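Local coordinates for endoribonuclease L-PSP/chorismate mutase-like domain-containing protein (Agrobacterium tumefaciens, PDB 3D01) that is of unknown function but forms a trimer of YjgF/chorismate mutase-like subunits, a family of putative endoribonucleases, at residues I[103-108]-I[155-160]; I[45-50]-I[86-91]; I[52-57]-I[77-82]. All blocks are in the same frame, centred on the assembly; numbering follows the deposited sequence.

All three contacts lie within one YjgF/chorismate mutase-like domain. Contacts 2 and 3 come first along the chain and are nested: 52-57 meets 77-82 inside the loop closed by 45-50 and 86-91, and both use strand 44-54 and helix 70-91. Contact 1 follows in series, pairing strands 99-110 and 155-163. Its centre is about 11 Å from that of contact 2 and about 13 Å from that of contact 3; contacts 2 and 3 are about 13 Å apart. Strands 155-163 and 44-54 are sheet neighbours. Helix 70-91 thus covers one face of the sheet, while the opposite face, through contact 1, meets neighbouring subunits, consistent with a trimer built on the sheet.

Contact 1 (I[103-108]-I[155-160]); sequences IKLNGF and VEIDAI
D158 turns its carboxylate carbon into the space between its own N and C (chi1 74°), and F108 swings its ring to the side of its backbone N, away from the carbonyl (chi1 -50°). These torsions bring the two groups together, and with the ring's own turn about chi2 D158 OD2 lies at the phenyl edge, near its plane and 4.0 Å from F108 CE2. Both sit on one face of an antiparallel strand pair, 103-108 against 155-160, whose axes run at 165°. K104, N106, E156 and I160 occupy that face too.

The register is read from the backbone. K104-I160, N106-D158 and F108-E156 are hydrogen-bonded pairs, with L105-A159 and G107-I157 as the non-hydrogen-bonded pairs between them. F108 N donates to E156 O at 2.8 Å, nearly head-on to the carbonyl. The N106 N to D158 O bond is longer, 3.2 Å, and its donor stands above the carbonyl plane. I103 and K104 both face I160 in a classic beta bulge: I160 O accepts from I103 N at 2.9 Å and from K104 N at 3.1 Å.

K104 and D158 find their charged partners in other chains: K104 NZ bridges to D158 of the second subunit, and D158 OD2 to K104 of the third. The result is a head-to-tail ring of salt bridges round the trimer, consistent with this face lining the interface. The other face is apolar and covered by helices 70-91 and 118-133. On it, I157 CG2 sits 4.0 Å from L105 CB, and A159 CB is pressed against L105 CD2 at 3.4 Å, tighter than a usual van der Waals contact.

Contact 2 (I[45-50]-I[86-91]); sequences LYVSGQ and AQVKAA
L45 reaches A91 and V88 with its two methyl branches at one end of this strand-on-helix packing. L45 CD1 lies 3.6 Å from A91 CB, and L45 CD2 sits 3.8 Å from V88 CG1. With CG anti to the backbone N, chi1 172°, L45 carries its fork across to the helix. V47 continues the row and straddles two helix residues: V47 CG2 meets V88 CG2 at 3.9 Å, the two side chains crossing at about a right angle, while V47 CG1 reaches Q87 CB at the same separation.

The strand 45-50 and the helix 86-91 run at 145°, with axes 9.3 Å apart at closest approach, a spacing filled by side chains. This is the alpha/beta layer of the YjgF-like fold, helix 70-91 lying over one face of the sheet. F38 and I163 extend the apolar cluster around L45.

The buried methyls of L45, V47 and V88 form the tight part, while the solvent side is that of the partly exposed helix residues Q87 and A91. Q50 is itself buried, so its end differs in being polar, not in being open. There Q87 CG comes against the Q50 amide, 3.9 Å from Q50 CD, and the bend at chi2 turns only the Q87 amide beyond it. The two amide planes are 54° apart, so the groups are not stacked flat.

No hydrogen bond joins the two segments. Their cohesion therefore rests on methyl and methylene contacts, with no directional bond between them to fix the register of helix on strand.

Contact 3 (I[52-57]-I[77-82]); sequences PMESGK and AELCAV
A two-residue beta hairpin, turning where strand 44-54 gives way to strand 57-58, rests the base of its first arm on helix 70-91. The turn from E54 to K57 is type I', with S55 and G56 both at positive phi, and it is closed by two backbone bonds: E54 N to K57 O at 2.9 Å and K57 N to E54 O at 3.0 Å.

Across the contact, L79 is the central helix residue. Its stem touches P52, with L79 CB 3.7 Å from P52 CA, while its branched end reaches on to E54. L79 has CG anti to the carbonyl carbon, chi1 -73°, and its CB bond already points at the hairpin arm. E54 crosses L79 at about a right angle: CG lies anti to the backbone N, chi1 -164°, and the extended chain beyond it brings the carboxylate end across a methyl group, E54 CD being 3.9 Å from L79 CD2.

The inner part belongs to P52 and C80. C80 SG approaches the proline ring at its nitrogen end, 3.6 Å from P52 N and 3.9 Å from P52 CD. P52 N carries no hydrogen and, as an amide nitrogen, is a poor acceptor, so this approach of the sulfur is read as packing. C80 also packs on V155 and I157 of the sheet, while P52 lies between helix residue A76 and A153 of a loop. The CB of M53, a selenomethionine, points away from segment 77-82, yet its side chain touches N83 further along the same helix.

The contact therefore grades from inside to outside: P52 and C80 pack in the buried part, whereas at the solvent edge the exposed E54 is a polar chain crossing a leucine, its charged end set against the hydrocarbon of L79 CD2.

Contact 1 (I[103-108]-I[155-160])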
ATOM      1  N   ILE I 103      -3.604   8.885   8.668  1.00 20.11           N
ATOM      2  CA  ILE I 103      -2.188   8.791   8.359  1.00 19.84           C
ATOM      3  C   ILE I 103      -1.948   8.661   6.865  1.00 19.12           C
ATOM      4  O   ILE I 103      -1.105   9.378   6.271  1.00 18.36           O
ATOM      5  CB  ILE I 103      -1.529   7.604   9.092  1.00 20.79           C
ATOM      6  CG1 ILE I 103      -1.450   7.901  10.603  1.00 20.62           C
ATOM      7  CG2 ILE I 103      -0.090   7.341   8.537  1.00 20.66           C
ATOM      8  CD1 ILE I 103      -0.589   9.119  10.934  1.00 24.93           C
ATOM      9  N   LYS I 104      -2.727   7.780   6.256  1.00 18.23           N
ATOM     10  CA  LYS I 104      -2.537   7.490   4.821  1.00 17.34           C
ATOM     11  C   LYS I 104      -3.821   6.979   4.176  1.00 16.76           C
ATOM     12  O   LYS I 104      -4.556   6.226   4.777  1.00 16.61           O
ATOM     13  CB  LYS I 104      -1.399   6.461   4.671  1.00 16.96           C
ATOM     14  CG  LYS I 104      -1.094   5.967   3.250  1.00 17.59           C
ATOM     15  CD  LYS I 104      -0.364   7.052   2.479  1.00 18.35           C
ATOM     16  CE  LYS I 104       0.050   6.535   1.088  1.00 18.55           C
ATOM     17  NZ  LYS I 104       0.995   5.349   1.154  1.00 17.42           N
ATOM     18  N   LEU I 105      -4.069   7.420   2.949  1.00 16.79           N
ATOM     19  CA  LEU I 105      -5.053   6.788   2.067  1.00 16.74           C
ATOM     20  C   LEU I 105      -4.330   6.334   0.794  1.00 16.84           C
ATOM     21  O   LEU I 105      -3.524   7.093   0.221  1.00 17.46           O
ATOM     22  CB  LEU I 105      -6.156   7.776   1.646  1.00 17.12           C
ATOM     23  CG  LEU I 105      -7.014   8.438   2.710  1.00 19.27           C
ATOM     24  CD1 LEU I 105      -8.007   9.345   1.953  1.00 20.91           C
ATOM     25  CD2 LEU I 105      -7.730   7.432   3.595  1.00 20.12           C
ATOM     26  N   ASN I 106      -4.647   5.134   0.354  1.00 16.38           N
ATOM     27  CA  ASN I 106      -4.238   4.647  -0.975  1.00 16.65           C
ATOM     28  C   ASN I 106      -5.480   4.654  -1.866  1.00 16.38           C
ATOM     29  O   ASN I 106      -6.430   3.923  -1.616  1.00 15.64           O
ATOM     30  CB  ASN I 106      -3.597   3.253  -0.902  1.00 18.53           C
ATOM     31  CG  ASN I 106      -2.376   3.219  -0.002  1.00 20.33           C
ATOM     32  OD1 ASN I 106      -2.379   2.582   1.065  1.00 26.11           O
ATOM     33  ND2 ASN I 106      -1.329   3.899  -0.419  1.00 20.60           N
ATOM     34  N   GLY I 107      -5.460   5.515  -2.884  1.00 15.72           N
ATOM     35  CA  GLY I 107      -6.560   5.703  -3.806  1.00 15.60           C
ATOM     36  C   GLY I 107      -6.275   5.006  -5.123  1.00 15.63           C
ATOM     37  O   GLY I 107      -5.362   5.392  -5.859  1.00 15.50           O
ATOM     38  N   PHE I 108      -7.070   3.972  -5.397  1.00 15.90           N
ATOM     39  CA  PHE I 108      -6.939   3.164  -6.586  1.00 15.10           C
ATOM     40  C   PHE I 108      -8.069   3.526  -7.532  1.00 15.28           C
ATOM     41  O   PHE I 108      -9.229   3.341  -7.190  1.00 14.87           O
ATOM     42  CB  PHE I 108      -7.041   1.682  -6.232  1.00 16.48           C
ATOM     43  CG  PHE I 108      -6.150   1.264  -5.109  1.00 17.08           C
ATOM     44  CD1 PHE I 108      -4.790   1.323  -5.240  1.00 22.66           C
ATOM     45  CD2 PHE I 108      -6.679   0.784  -3.927  1.00 20.97           C
ATOM     46  CE1 PHE I 108      -3.961   0.936  -4.203  1.00 23.13           C
ATOM     47  CE2 PHE I 108      -5.850   0.382  -2.891  1.00 20.83           C
ATOM     48  CZ  PHE I 108      -4.508   0.449  -3.030  1.00 20.48           C
ATOM     49  N   VAL I 155     -13.442   3.213  -8.248  1.00 14.34           N
ATOM     50  CA  VAL I 155     -12.446   3.618  -7.270  1.00 14.46           C
ATOM     51  C   VAL I 155     -12.531   2.667  -6.059  1.00 15.08           C
ATOM     52  O   VAL I 155     -13.624   2.181  -5.702  1.00 15.56           O
ATOM     53  CB  VAL I 155     -12.671   5.095  -6.761  1.00 14.36           C
ATOM     54  CG1 VAL I 155     -11.537   5.519  -5.757  1.00 12.77           C
ATOM     55  CG2 VAL I 155     -12.882   6.074  -7.934  1.00 14.37           C
ATOM     56  N   GLU I 156     -11.380   2.405  -5.469  1.00 15.39           N
ATOM     57  CA  GLU I 156     -11.259   1.700  -4.205  1.00 15.06           C
ATOM     58  C   GLU I 156     -10.181   2.422  -3.373  1.00 15.65           C
ATOM     59  O   GLU I 156      -9.129   2.859  -3.892  1.00 15.34           O
ATOM     60  CB  GLU I 156     -10.840   0.253  -4.431  1.00 15.43           C
ATOM     61  CG  GLU I 156     -10.597  -0.548  -3.181  1.00 16.19           C
ATOM     62  CD  GLU I 156      -9.973  -1.944  -3.479  1.00 16.93           C
ATOM     63  OE1 GLU I 156     -10.138  -2.464  -4.597  1.00 19.17           O
ATOM     64  OE2 GLU I 156      -9.297  -2.519  -2.592  1.00 22.32           O
ATOM     65  N   ILE I 157     -10.434   2.536  -2.083  1.00 15.12           N
ATOM     66  CA  ILE I 157      -9.564   3.356  -1.230  1.00 15.30           C
ATOM     67  C   ILE I 157      -9.439   2.664   0.111  1.00 15.77           C
ATOM     68  O   ILE I 157     -10.451   2.331   0.730  1.00 16.91           O
ATOM     69  CB  ILE I 157     -10.101   4.812  -0.989  1.00 15.40           C
ATOM     70  CG1 ILE I 157     -10.438   5.578  -2.288  1.00 13.59           C
ATOM     71  CG2 ILE I 157      -9.072   5.640  -0.162  1.00 15.73           C
ATOM     72  CD1 ILE I 157     -10.821   7.075  -2.061  1.00 16.33           C
ATOM     73  N   ASP I 158      -8.194   2.427   0.531  1.00 15.62           N
ATOM     74  CA  ASP I 158      -7.916   1.903   1.858  1.00 16.50           C
ATOM     75  C   ASP I 158      -7.288   3.015   2.714  1.00 16.46           C
ATOM     76  O   ASP I 158      -7.018   4.132   2.221  1.00 16.08           O
ATOM     77  CB  ASP I 158      -7.104   0.598   1.812  1.00 17.01           C
ATOM     78  CG  ASP I 158      -5.647   0.778   1.444  1.00 18.69           C
ATOM     79  OD1 ASP I 158      -5.058   1.886   1.572  1.00 21.75           O
ATOM     80  OD2 ASP I 158      -5.079  -0.248   1.018  1.00 22.91           O
ATOM     81  N   ALA I 159      -7.104   2.726   4.001  1.00 16.70           N
ATOM     82  CA  ALA I 159      -6.647   3.764   4.918  1.00 16.78           C
ATOM     83  C   ALA I 159      -5.909   3.185   6.116  1.00 16.96           C
ATOM     84  O   ALA I 159      -6.144   2.059   6.523  1.00 15.75           O
ATOM     85  CB  ALA I 159      -7.825   4.597   5.408  1.00 17.34           C
ATOM     86  N   ILE I 160      -5.019   4.004   6.649  1.00 17.60           N
ATOM     87  CA  ILE I 160      -4.387   3.771   7.936  1.00 18.83           C
ATOM     88  C   ILE I 160      -4.682   5.031   8.773  1.00 18.43           C
ATOM     89  O   ILE I 160      -4.469   6.173   8.330  1.00 18.56           O
ATOM     90  CB  ILE I 160      -2.867   3.601   7.819  1.00 18.00           C
ATOM     91  CG1 ILE I 160      -2.503   2.463   6.861  1.00 19.61           C
ATOM     92  CG2 ILE I 160      -2.232   3.469   9.203  1.00 18.62           C
ATOM     93  CD1 ILE I 160      -1.051   2.501   6.412  1.00 21.87           C
TER

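Contact 2 (I[45-50]-I[86-91])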
ATOM      1  N   LEU I  45      -5.023   1.790  13.008  1.00 21.50           N
ATOM      2  CA  LEU I  45      -6.210   1.129  12.493  1.00 20.81           C
ATOM      3  C   LEU I  45      -6.004   1.026  10.990  1.00 19.69           C
ATOM      4  O   LEU I  45      -5.843   2.043  10.326  1.00 19.29           O
ATOM      5  CB  LEU I  45      -7.452   1.979  12.762  1.00 20.51           C
ATOM      6  CG  LEU I  45      -8.813   1.601  12.158  1.00 22.08           C
ATOM      7  CD1 LEU I  45      -9.274   0.155  12.530  1.00 21.14           C
ATOM      8  CD2 LEU I  45      -9.870   2.628  12.561  1.00 22.80           C
ATOM      9  N   TYR I  46      -5.990  -0.203  10.497  1.00 20.19           N
ATOM     10  CA  TYR I  46      -5.847  -0.498   9.058  1.00 20.67           C
ATOM     11  C   TYR I  46      -7.202  -0.854   8.506  1.00 20.18           C
ATOM     12  O   TYR I  46      -7.778  -1.884   8.876  1.00 20.03           O
ATOM     13  CB  TYR I  46      -4.953  -1.705   8.872  1.00 22.18           C
ATOM     14  CG  TYR I  46      -3.511  -1.371   8.965  1.00 24.15           C
ATOM     15  CD1 TYR I  46      -2.762  -1.292   7.811  1.00 27.78           C
ATOM     16  CD2 TYR I  46      -2.899  -1.141  10.174  1.00 25.30           C
ATOM     17  CE1 TYR I  46      -1.430  -0.998   7.838  1.00 28.73           C
ATOM     18  CE2 TYR I  46      -1.499  -0.826  10.221  1.00 27.13           C
ATOM     19  CZ  TYR I  46      -0.803  -0.750   9.038  1.00 24.56           C
ATOM     20  OH  TYR I  46       0.549  -0.479   8.969  1.00 29.23           O
ATOM     21  N   VAL I  47      -7.707  -0.013   7.610  1.00 19.05           N
ATOM     22  CA  VAL I  47      -9.026  -0.205   7.054  1.00 18.15           C
ATOM     23  C   VAL I  47      -8.836  -0.813   5.673  1.00 17.74           C
ATOM     24  O   VAL I  47      -8.025  -0.315   4.867  1.00 17.49           O
ATOM     25  CB  VAL I  47      -9.813   1.129   6.932  1.00 18.32           C
ATOM     26  CG1 VAL I  47     -11.215   0.876   6.369  1.00 18.95           C
ATOM     27  CG2 VAL I  47      -9.873   1.859   8.285  1.00 17.57           C
ATOM     28  N   SER I  48      -9.593  -1.878   5.414  1.00 16.65           N
ATOM     29  CA  SER I  48      -9.570  -2.579   4.109  1.00 16.65           C
ATOM     30  C   SER I  48     -10.072  -1.665   2.993  1.00 16.84           C
ATOM     31  O   SER I  48     -10.811  -0.713   3.242  1.00 16.88           O
ATOM     32  CB  SER I  48     -10.468  -3.789   4.181  1.00 16.34           C
ATOM     33  OG  SER I  48      -9.892  -4.792   4.993  1.00 16.15           O
ATOM     34  N   GLY I  49      -9.694  -1.980   1.748  1.00 17.18           N
ATOM     35  CA  GLY I  49     -10.152  -1.207   0.614  1.00 16.44           C
ATOM     36  C   GLY I  49     -11.658  -1.157   0.528  1.00 16.76           C
ATOM     37  O   GLY I  49     -12.321  -2.191   0.548  1.00 18.35           O
ATOM     38  N   GLN I  50     -12.177   0.058   0.440  1.00 17.82           N
ATOM     39  CA  GLN I  50     -13.602   0.313   0.402  1.00 17.14           C
ATOM     40  C   GLN I  50     -13.936   0.738  -1.006  1.00 17.69           C
ATOM     41  O   GLN I  50     -13.159   1.478  -1.652  1.00 17.64           O
ATOM     42  CB  GLN I  50     -13.980   1.427   1.388  1.00 17.78           C
ATOM     43  CG  GLN I  50     -13.663   1.128   2.863  1.00 17.93           C
ATOM     44  CD  GLN I  50     -14.264  -0.164   3.345  1.00 20.12           C
ATOM     45  OE1 GLN I  50     -13.546  -1.055   3.816  1.00 23.28           O
ATOM     46  NE2 GLN I  50     -15.591  -0.265   3.276  1.00 18.02           N
ATOM     47  N   ALA I  86     -17.354   4.924   7.965  1.00 19.60           N
ATOM     48  CA  ALA I  86     -18.245   3.946   8.582  1.00 19.97           C
ATOM     49  C   ALA I  86     -17.469   2.818   9.265  1.00 20.49           C
ATOM     50  O   ALA I  86     -17.815   2.413  10.363  1.00 20.65           O
ATOM     51  CB  ALA I  86     -19.255   3.390   7.572  1.00 20.00           C
ATOM     52  N   GLN I  87     -16.391   2.324   8.656  1.00 20.30           N
ATOM     53  CA  GLN I  87     -15.595   1.264   9.290  1.00 20.79           C
ATOM     54  C   GLN I  87     -14.829   1.787  10.498  1.00 20.83           C
ATOM     55  O   GLN I  87     -14.698   1.103  11.502  1.00 20.96           O
ATOM     56  CB  GLN I  87     -14.594   0.678   8.291  1.00 21.46           C
ATOM     57  CG  GLN I  87     -15.264   0.023   7.077  1.00 23.14           C
ATOM     58  CD  GLN I  87     -16.147  -1.168   7.389  1.00 26.51           C
ATOM     59  OE1 GLN I  87     -16.144  -1.728   8.490  1.00 27.08           O
ATOM     60  NE2 GLN I  87     -16.900  -1.584   6.384  1.00 31.49           N
ATOM     61  N   VAL I  88     -14.306   3.002  10.390  1.00 21.24           N
ATOM     62  CA  VAL I  88     -13.584   3.597  11.489  1.00 21.37           C
ATOM     63  C   VAL I  88     -14.549   3.804  12.662  1.00 22.04           C
ATOM     64  O   VAL I  88     -14.190   3.536  13.797  1.00 22.10           O
ATOM     65  CB  VAL I  88     -12.949   4.944  11.119  1.00 21.97           C
ATOM     66  CG1 VAL I  88     -12.257   5.538  12.333  1.00 22.07           C
ATOM     67  CG2 VAL I  88     -11.942   4.789   9.936  1.00 19.41           C
ATOM     68  N   LYS I  89     -15.744   4.293  12.380  1.00 22.33           N
ATOM     69  CA  LYS I  89     -16.762   4.466  13.440  1.00 23.37           C
ATOM     70  C   LYS I  89     -17.029   3.148  14.164  1.00 23.69           C
ATOM     71  O   LYS I  89     -17.081   3.117  15.419  1.00 24.44           O
ATOM     72  CB  LYS I  89     -18.065   5.022  12.854  1.00 23.71           C
ATOM     73  CG  LYS I  89     -19.109   5.353  13.939  1.00 23.55           C
ATOM     74  CD  LYS I  89     -20.331   6.019  13.359  1.00 24.47           C
ATOM     75  CE  LYS I  89     -21.419   6.189  14.460  1.00 25.22           C
ATOM     76  NZ  LYS I  89     -22.675   6.669  13.901  1.00 26.06           N
ATOM     77  N   ALA I  90     -17.217   2.074  13.399  1.00 23.68           N
ATOM     78  CA  ALA I  90     -17.360   0.723  13.944  1.00 24.28           C
ATOM     79  C   ALA I  90     -16.165   0.309  14.817  1.00 24.93           C
ATOM     80  O   ALA I  90     -16.330  -0.205  15.954  1.00 24.21           O
ATOM     81  CB  ALA I  90     -17.584  -0.289  12.817  1.00 24.69           C
ATOM     82  N   ALA I  91     -14.966   0.566  14.304  1.00 24.79           N
ATOM     83  CA  ALA I  91     -13.721   0.219  14.970  1.00 25.63           C
ATOM     84  C   ALA I  91     -13.573   0.920  16.329  1.00 25.50           C
ATOM     85  O   ALA I  91     -12.967   0.379  17.258  1.00 25.13           O
ATOM     86  CB  ALA I  91     -12.523   0.578  14.069  1.00 25.12           C
TER

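Contact 3 (I[52-57]-I[77-82])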
ATOM      1  N   PRO I  52     -17.216   2.184  -3.745  1.00 19.13           N
ATOM      2  CA  PRO I  52     -18.189   3.285  -3.663  1.00 19.90           C
ATOM      3  C   PRO I  52     -19.623   2.806  -3.415  1.00 20.16           C
ATOM      4  O   PRO I  52     -20.470   2.921  -4.296  1.00 20.00           O
ATOM      5  CB  PRO I  52     -18.036   4.021  -5.013  1.00 20.11           C
ATOM      6  CG  PRO I  52     -17.387   3.034  -5.915  1.00 20.38           C
ATOM      7  CD  PRO I  52     -16.739   1.941  -5.118  1.00 18.54           C
HETATM    8  N   MSE I  53     -19.845   2.263  -2.212  1.00 21.29           N
HETATM    9  CA  MSE I  53     -21.116   1.650  -1.813  1.00 23.40           C
HETATM   10  C   MSE I  53     -22.090   2.710  -1.334  1.00 24.07           C
HETATM   11  O   MSE I  53     -21.762   3.515  -0.461  1.00 24.05           O
HETATM   12  CB  MSE I  53     -20.906   0.696  -0.629  1.00 25.07           C
HETATM   13  CG  MSE I  53     -19.886  -0.369  -0.804  1.00 29.73           C
HETATM   14 SE   MSE I  53     -20.382  -1.417  -2.357  1.00 46.93          SE
HETATM   15  CE  MSE I  53     -22.133  -2.001  -1.723  1.00 35.45           C
ATOM     16  N   GLU I  54     -23.296   2.680  -1.892  1.00 24.78           N
ATOM     17  CA  GLU I  54     -24.378   3.565  -1.503  1.00 26.65           C
ATOM     18  C   GLU I  54     -25.638   2.694  -1.577  1.00 26.33           C
ATOM     19  O   GLU I  54     -25.884   2.068  -2.603  1.00 25.71           O
ATOM     20  CB  GLU I  54     -24.480   4.756  -2.466  1.00 26.34           C
ATOM     21  CG  GLU I  54     -25.330   5.900  -1.913  1.00 28.07           C
ATOM     22  CD  GLU I  54     -25.282   7.179  -2.741  1.00 30.78           C
ATOM     23  OE1 GLU I  54     -25.216   7.104  -3.993  1.00 37.90           O
ATOM     24  OE2 GLU I  54     -25.358   8.278  -2.135  1.00 39.93           O
ATOM     25  N   SER I  55     -26.383   2.594  -0.468  1.00 27.43           N
ATOM     26  CA  SER I  55     -27.580   1.736  -0.397  1.00 27.60           C
ATOM     27  C   SER I  55     -27.300   0.302  -0.755  1.00 27.07           C
ATOM     28  O   SER I  55     -28.092  -0.357  -1.430  1.00 28.04           O
ATOM     29  CB  SER I  55     -28.672   2.267  -1.315  1.00 28.59           C
ATOM     30  OG  SER I  55     -28.908   3.627  -1.019  1.00 29.98           O
ATOM     31  N   GLY I  56     -26.161  -0.186  -0.317  1.00 26.84           N
ATOM     32  CA  GLY I  56     -25.788  -1.545  -0.570  1.00 26.96           C
ATOM     33  C   GLY I  56     -25.477  -1.854  -2.027  1.00 27.21           C
ATOM     34  O   GLY I  56     -25.466  -3.013  -2.398  1.00 28.48           O
ATOM     35  N   LYS I  57     -25.234  -0.834  -2.847  1.00 26.63           N
ATOM     36  CA  LYS I  57     -24.929  -1.051  -4.258  1.00 26.24           C
ATOM     37  C   LYS I  57     -23.652  -0.315  -4.598  1.00 24.79           C
ATOM     38  O   LYS I  57     -23.374   0.713  -4.014  1.00 23.80           O
ATOM     39  CB  LYS I  57     -26.044  -0.494  -5.145  1.00 26.59           C
ATOM     40  CG  LYS I  57     -27.423  -1.153  -4.962  1.00 29.30           C
ATOM     41  CD  LYS I  57     -28.427  -0.401  -5.805  1.00 29.85           C
ATOM     42  CE  LYS I  57     -29.879  -0.723  -5.458  1.00 32.84           C
ATOM     43  NZ  LYS I  57     -30.368   0.197  -4.383  1.00 37.54           N
ATOM     44  N   ALA I  77     -15.057   8.465  -5.198  1.00 15.47           N
ATOM     45  CA  ALA I  77     -14.007   8.594  -4.186  1.00 15.82           C
ATOM     46  C   ALA I  77     -14.632   9.027  -2.815  1.00 16.22           C
ATOM     47  O   ALA I  77     -14.309   8.492  -1.746  1.00 14.62           O
ATOM     48  CB  ALA I  77     -12.961   9.595  -4.655  1.00 15.44           C
ATOM     49  N   GLU I  78     -15.560   9.964  -2.896  1.00 17.02           N
ATOM     50  CA  GLU I  78     -16.329  10.454  -1.718  1.00 18.04           C
ATOM     51  C   GLU I  78     -17.034   9.299  -1.033  1.00 18.11           C
ATOM     52  O   GLU I  78     -16.936   9.151   0.186  1.00 19.03           O
ATOM     53  CB  GLU I  78     -17.350  11.496  -2.141  1.00 18.27           C
ATOM     54  CG  GLU I  78     -16.776  12.886  -2.482  1.00 20.45           C
ATOM     55  CD  GLU I  78     -17.791  13.860  -3.098  1.00 21.33           C
ATOM     56  OE1 GLU I  78     -18.807  13.451  -3.713  1.00 25.73           O
ATOM     57  OE2 GLU I  78     -17.566  15.089  -2.960  1.00 26.67           O
ATOM     58  N   LEU I  79     -17.719   8.462  -1.827  1.00 18.03           N
ATOM     59  CA  LEU I  79     -18.397   7.276  -1.303  1.00 17.33           C
ATOM     60  C   LEU I  79     -17.441   6.265  -0.647  1.00 17.23           C
ATOM     61  O   LEU I  79     -17.722   5.717   0.428  1.00 16.39           O
ATOM     62  CB  LEU I  79     -19.260   6.624  -2.381  1.00 17.75           C
ATOM     63  CG  LEU I  79     -20.564   7.343  -2.763  1.00 17.50           C
ATOM     64  CD1 LEU I  79     -21.198   6.620  -3.937  1.00 18.89           C
ATOM     65  CD2 LEU I  79     -21.547   7.511  -1.575  1.00 20.07           C
ATOM     66  N   CYS I  80     -16.294   6.017  -1.288  1.00 17.38           N
ATOM     67  CA  CYS I  80     -15.253   5.199  -0.699  1.00 17.02           C
ATOM     68  C   CYS I  80     -14.876   5.762   0.666  1.00 16.60           C
ATOM     69  O   CYS I  80     -14.769   5.015   1.635  1.00 17.68           O
ATOM     70  CB  CYS I  80     -14.014   5.144  -1.608  1.00 17.92           C
ATOM     71  SG  CYS I  80     -14.280   4.246  -3.144  1.00 18.78           S
ATOM     72  N   ALA I  81     -14.661   7.070   0.713  1.00 15.84           N
ATOM     73  CA  ALA I  81     -14.297   7.782   1.954  1.00 17.12           C
ATOM     74  C   ALA I  81     -15.367   7.657   3.019  1.00 17.16           C
ATOM     75  O   ALA I  81     -15.048   7.479   4.180  1.00 18.89           O
ATOM     76  CB  ALA I  81     -14.012   9.254   1.658  1.00 15.46           C
ATOM     77  N   VAL I  82     -16.628   7.742   2.641  1.00 17.63           N
ATOM     78  CA  VAL I  82     -17.745   7.587   3.622  1.00 17.87           C
ATOM     79  C   VAL I  82     -17.755   6.147   4.181  1.00 18.31           C
ATOM     80  O   VAL I  82     -17.951   5.901   5.377  1.00 18.73           O
ATOM     81  CB  VAL I  82     -19.119   7.968   2.974  1.00 17.91           C
ATOM     82  CG1 VAL I  82     -20.333   7.508   3.844  1.00 19.42           C
ATOM     83  CG2 VAL I  82     -19.185   9.481   2.645  1.00 18.48           C
TER